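Local coordinates for protein-glutamine gamma-glutamyltransferase (Pagrus major, PDB 1G0D) that probably catalyses the calcium-dependent formation of isopeptide bonds between protein-bound glutamine and lysine side chains or other primary amines, at residues V223-R235 and I255-V267. Sequence-based numbering, arbitrary orientation.
Sequences VNSNGDRGVLTGR and ILQQWSKAGVRPV
V267 pairs with L232 as a short parallel bridge, V267 N donating to V231 O (2.8 Å) and V267 O accepting from T233 N (2.7 Å). Beside it, helix 253-261 turns W259 toward the loop that leads into strand 232-234. The indole NE1 gives a hydrogen bond to R229 O (3.0 Å, 156° at the hydrogen) that lies near the ring plane but meets the carbonyl from above its own plane; G230 O comes equally near NE1. V231 CG2 sits over one indole face, a CH-pi contact 4.1 Å from the five-membered ring's centroid, while V264 CA lies across the opposite face, toward its margin. The other V231 branch, CG1, set anti to the backbone N (chi1 171°), runs to I255 CG2 (3.7 Å) and L256 CD2. I255 CG2 also meets L232 CD2, and helix 272-286, which begins with the active-site C272, packs against both I255 and L232. P266 CG nears the carbonyl oxygens of G227 and G230, its CD that of D228, and P266 CB comes within 3.2 Å of T233 OG1. A leucine in place of W259 would probably leave R229 O without its indole donor and V231 CG2 without a flat face to rest on. Backbone pairing thus joins strand 232-234 to V267 beyond the helix, the buried indole N-H ties the preceding loop to the helix itself, and aliphatic branches fill the interior beside helix 272-286.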
loop_
_atom_site.group_PDB
_atom_site.type_symbol
_atom_site.label_atom_id
_atom_site.label_comp_id
_atom_site.label_asym_id
_atom_site.label_seq_id
_atom_site.Cartn_x
_atom_site.Cartn_y
_atom_site.Cartn_z
ATOM N N VAL A 223 3.188 -2.552 10.718
ATOM C CA VAL A 223 2.308 -3.237 9.771
ATOM C C VAL A 223 2.611 -4.708 9.606
ATOM O O VAL A 223 1.692 -5.520 9.537
ATOM C CB VAL A 223 2.319 -2.558 8.405
ATOM C CG1 VAL A 223 1.429 -3.318 7.414
ATOM C CG2 VAL A 223 1.835 -1.150 8.577
ATOM N N ASN A 224 3.885 -5.069 9.543
ATOM C CA ASN A 224 4.205 -6.469 9.423
ATOM C C ASN A 224 5.433 -6.905 10.192
ATOM O O ASN A 224 5.371 -7.838 10.967
ATOM C CB ASN A 224 4.366 -6.857 7.963
ATOM C CG ASN A 224 4.858 -8.285 7.793
ATOM O OD1 ASN A 224 5.796 -8.557 7.051
ATOM N ND2 ASN A 224 4.218 -9.205 8.486
ATOM N N SER A 225 6.547 -6.219 10.002
ATOM C CA SER A 225 7.777 -6.630 10.658
ATOM C C SER A 225 7.683 -6.957 12.141
ATOM O O SER A 225 8.367 -7.885 12.601
ATOM C CB SER A 225 8.884 -5.596 10.430
ATOM O OG SER A 225 8.864 -4.616 11.437
ATOM N N ASN A 226 6.870 -6.218 12.901
ATOM C CA ASN A 226 6.761 -6.493 14.335
ATOM C C ASN A 226 5.938 -7.748 14.530
ATOM O O ASN A 226 4.721 -7.756 14.305
ATOM C CB ASN A 226 6.134 -5.320 15.075
ATOM C CG ASN A 226 5.974 -5.589 16.552
ATOM O OD1 ASN A 226 5.405 -6.610 16.961
ATOM N ND2 ASN A 226 6.474 -4.676 17.371
ATOM N N GLY A 227 6.628 -8.810 14.959
ATOM C CA GLY A 227 6.011 -10.113 15.151
ATOM C C GLY A 227 5.030 -10.374 16.289
ATOM O O GLY A 227 4.126 -11.212 16.131
ATOM N N ASP A 228 5.177 -9.698 17.424
ATOM C CA ASP A 228 4.252 -9.965 18.497
ATOM C C ASP A 228 3.031 -9.051 18.519
ATOM O O ASP A 228 1.955 -9.463 18.961
ATOM C CB ASP A 228 4.977 -9.992 19.841
ATOM C CG ASP A 228 5.941 -8.880 19.994
ATOM O OD1 ASP A 228 6.871 -8.802 19.159
ATOM O OD2 ASP A 228 5.766 -8.082 20.950
ATOM N N ARG A 229 3.158 -7.828 18.013
ATOM C CA ARG A 229 1.994 -6.961 17.978
ATOM C C ARG A 229 1.749 -6.332 16.637
ATOM O O ARG A 229 0.872 -5.508 16.512
ATOM C CB ARG A 229 2.115 -5.876 19.014
ATOM C CG ARG A 229 1.978 -6.385 20.428
ATOM C CD ARG A 229 1.987 -5.243 21.449
ATOM N NE ARG A 229 2.519 -5.693 22.731
ATOM C CZ ARG A 229 1.995 -5.389 23.913
ATOM N NH1 ARG A 229 0.917 -4.627 23.978
ATOM N NH2 ARG A 229 2.541 -5.846 25.036
ATOM N N GLY A 230 2.494 -6.747 15.628
ATOM C CA GLY A 230 2.351 -6.165 14.304
ATOM C C GLY A 230 0.927 -6.253 13.866
ATOM O O GLY A 230 0.137 -6.908 14.523
ATOM N N VAL A 231 0.577 -5.622 12.755
ATOM C CA VAL A 231 -0.808 -5.685 12.334
ATOM C C VAL A 231 -1.133 -6.914 11.517
ATOM O O VAL A 231 -2.237 -7.465 11.638
ATOM C CB VAL A 231 -1.189 -4.436 11.534
ATOM C CG1 VAL A 231 -2.637 -4.568 10.868
ATOM C CG2 VAL A 231 -1.099 -3.290 12.458
ATOM N N LEU A 232 -0.187 -7.344 10.684
ATOM C CA LEU A 232 -0.408 -8.506 9.835
ATOM C C LEU A 232 0.713 -9.516 9.917
ATOM O O LEU A 232 1.868 -9.189 10.188
ATOM C CB LEU A 232 -0.518 -8.082 8.380
ATOM C CG LEU A 232 -1.804 -7.445 7.868
ATOM C CD1 LEU A 232 -1.491 -6.617 6.631
ATOM C CD2 LEU A 232 -2.830 -8.537 7.567
ATOM N N THR A 233 0.352 -10.759 9.640
ATOM C CA THR A 233 1.292 -11.852 9.616
ATOM C C THR A 233 1.523 -12.112 8.121
ATOM O O THR A 233 0.567 -12.189 7.340
ATOM C CB THR A 233 0.663 -13.093 10.307
ATOM O OG1 THR A 233 0.693 -12.906 11.726
ATOM C CG2 THR A 233 1.419 -14.347 9.976
ATOM N N GLY A 234 2.778 -12.221 7.700
ATOM C CA GLY A 234 3.012 -12.481 6.294
ATOM C C GLY A 234 3.082 -13.967 5.991
ATOM O O GLY A 234 3.629 -14.742 6.776
ATOM N N ARG A 235 2.500 -14.372 4.864
ATOM C CA ARG A 235 2.546 -15.757 4.419
ATOM C C ARG A 235 2.745 -15.643 2.915
ATOM O O ARG A 235 1.830 -15.250 2.187
ATOM C CB ARG A 235 1.243 -16.478 4.676
ATOM C CG ARG A 235 1.271 -17.949 4.248
ATOM C CD ARG A 235 1.766 -18.773 5.418
ATOM N NE ARG A 235 1.010 -20.002 5.573
ATOM C CZ ARG A 235 0.866 -20.642 6.730
ATOM N NH1 ARG A 235 0.162 -21.755 6.773
ATOM N NH2 ARG A 235 1.424 -20.173 7.842
ATOM N N ILE A 255 -9.000 -5.652 8.335
ATOM C CA ILE A 255 -7.759 -6.119 8.934
ATOM C C ILE A 255 -7.527 -5.352 10.244
ATOM O O ILE A 255 -7.180 -5.944 11.266
ATOM C CB ILE A 255 -6.576 -5.832 8.010
ATOM C CG1 ILE A 255 -6.650 -6.725 6.787
ATOM C CG2 ILE A 255 -5.307 -5.982 8.753
ATOM C CD1 ILE A 255 -5.839 -6.203 5.642
ATOM N N LEU A 256 -7.705 -4.027 10.200
ATOM C CA LEU A 256 -7.519 -3.186 11.385
ATOM C C LEU A 256 -8.553 -3.477 12.481
ATOM O O LEU A 256 -8.200 -3.597 13.652
ATOM C CB LEU A 256 -7.549 -1.698 11.007
ATOM C CG LEU A 256 -6.443 -1.166 10.070
ATOM C CD1 LEU A 256 -6.716 0.296 9.685
ATOM C CD2 LEU A 256 -5.099 -1.247 10.759
ATOM N N GLN A 257 -9.825 -3.621 12.129
ATOM C CA GLN A 257 -10.796 -3.896 13.178
ATOM C C GLN A 257 -10.493 -5.260 13.812
ATOM O O GLN A 257 -10.618 -5.426 15.027
ATOM C CB GLN A 257 -12.236 -3.847 12.639
ATOM C CG GLN A 257 -12.681 -2.514 12.001
ATOM C CD GLN A 257 -12.924 -1.344 13.007
ATOM O OE1 GLN A 257 -12.622 -1.447 14.203
ATOM N NE2 GLN A 257 -13.474 -0.225 12.507
ATOM N N GLN A 258 -10.063 -6.221 12.996
ATOM C CA GLN A 258 -9.738 -7.573 13.469
ATOM C C GLN A 258 -8.541 -7.580 14.420
ATOM O O GLN A 258 -8.572 -8.232 15.454
ATOM C CB GLN A 258 -9.457 -8.469 12.269
ATOM C CG GLN A 258 -9.378 -9.941 12.594
ATOM C CD GLN A 258 -9.247 -10.845 11.345
ATOM O OE1 GLN A 258 -8.346 -11.702 11.293
ATOM N NE2 GLN A 258 -10.146 -10.664 10.349
ATOM N N TRP A 259 -7.480 -6.864 14.040
ATOM C CA TRP A 259 -6.266 -6.711 14.845
ATOM C C TRP A 259 -6.589 -6.108 16.244
ATOM O O TRP A 259 -6.114 -6.572 17.279
ATOM C CB TRP A 259 -5.302 -5.776 14.103
ATOM C CG TRP A 259 -4.108 -5.376 14.900
ATOM C CD1 TRP A 259 -2.957 -6.094 15.056
ATOM C CD2 TRP A 259 -3.914 -4.142 15.633
ATOM N NE1 TRP A 259 -2.053 -5.393 15.837
ATOM C CE2 TRP A 259 -2.613 -4.197 16.205
ATOM C CE3 TRP A 259 -4.706 -3.007 15.858
ATOM C CZ2 TRP A 259 -2.095 -3.157 16.984
ATOM C CZ3 TRP A 259 -4.184 -1.970 16.633
ATOM C CH2 TRP A 259 -2.889 -2.057 17.183
ATOM N N SER A 260 -7.381 -5.045 16.269
ATOM C CA SER A 260 -7.741 -4.415 17.520
ATOM C C SER A 260 -8.769 -5.242 18.284
ATOM O O SER A 260 -8.641 -5.470 19.469
ATOM C CB SER A 260 -8.316 -3.042 17.250
ATOM O OG SER A 260 -8.827 -2.509 18.449
ATOM N N LYS A 261 -9.818 -5.665 17.595
ATOM C CA LYS A 261 -10.854 -6.467 18.220
ATOM C C LYS A 261 -10.255 -7.630 18.994
ATOM O O LYS A 261 -10.657 -7.879 20.121
ATOM C CB LYS A 261 -11.811 -7.019 17.164
ATOM C CG LYS A 261 -13.248 -6.574 17.312
ATOM C CD LYS A 261 -13.380 -5.064 17.135
ATOM C CE LYS A 261 -14.732 -4.702 16.555
ATOM N NZ LYS A 261 -14.812 -5.222 15.169
ATOM N N ALA A 262 -9.304 -8.348 18.377
ATOM C CA ALA A 262 -8.629 -9.519 18.977
ATOM C C ALA A 262 -7.620 -9.214 20.055
ATOM O O ALA A 262 -6.923 -10.109 20.485
ATOM C CB ALA A 262 -7.929 -10.325 17.902
ATOM N N GLY A 263 -7.527 -7.962 20.474
ATOM C CA GLY A 263 -6.571 -7.581 21.498
ATOM C C GLY A 263 -5.197 -7.313 20.896
ATOM O O GLY A 263 -4.182 -7.665 21.477
ATOM N N VAL A 264 -5.146 -6.667 19.739
ATOM C CA VAL A 264 -3.867 -6.413 19.118
ATOM C C VAL A 264 -3.185 -7.789 18.889
ATOM O O VAL A 264 -2.375 -8.292 19.690
ATOM C CB VAL A 264 -3.048 -5.461 20.011
ATOM C CG1 VAL A 264 -1.682 -5.249 19.437
ATOM C CG2 VAL A 264 -3.749 -4.132 20.078
ATOM N N ARG A 265 -3.547 -8.383 17.753
ATOM C CA ARG A 265 -3.068 -9.680 17.369
ATOM C C ARG A 265 -2.807 -9.740 15.877
ATOM O O ARG A 265 -3.753 -9.645 15.108
ATOM C CB ARG A 265 -4.145 -10.672 17.708
ATOM C CG ARG A 265 -3.782 -11.612 18.777
ATOM C CD ARG A 265 -4.710 -12.788 18.666
ATOM N NE ARG A 265 -4.648 -13.644 19.841
ATOM C CZ ARG A 265 -5.248 -13.379 20.999
ATOM N NH1 ARG A 265 -5.117 -14.232 22.013
ATOM N NH2 ARG A 265 -5.983 -12.275 21.150
ATOM N N PRO A 266 -1.537 -9.952 15.443
ATOM C CA PRO A 266 -1.248 -10.018 14.011
ATOM C C PRO A 266 -2.342 -10.752 13.257
ATOM O O PRO A 266 -2.796 -11.802 13.687
ATOM C CB PRO A 266 0.090 -10.749 13.954
ATOM C CG PRO A 266 0.791 -10.253 15.145
ATOM C CD PRO A 266 -0.307 -10.162 16.233
ATOM N N VAL A 267 -2.782 -10.185 12.137
ATOM C CA VAL A 267 -3.847 -10.778 11.344
ATOM C C VAL A 267 -3.280 -11.701 10.299
ATOM O O VAL A 267 -2.297 -11.350 9.656
ATOM C CB VAL A 267 -4.643 -9.671 10.667
ATOM C CG1 VAL A 267 -5.729 -10.246 9.791
ATOM C CG2 VAL A 267 -5.212 -8.743 11.731
HETATM O O HOH W 1 -0.915 -14.515 14.030
#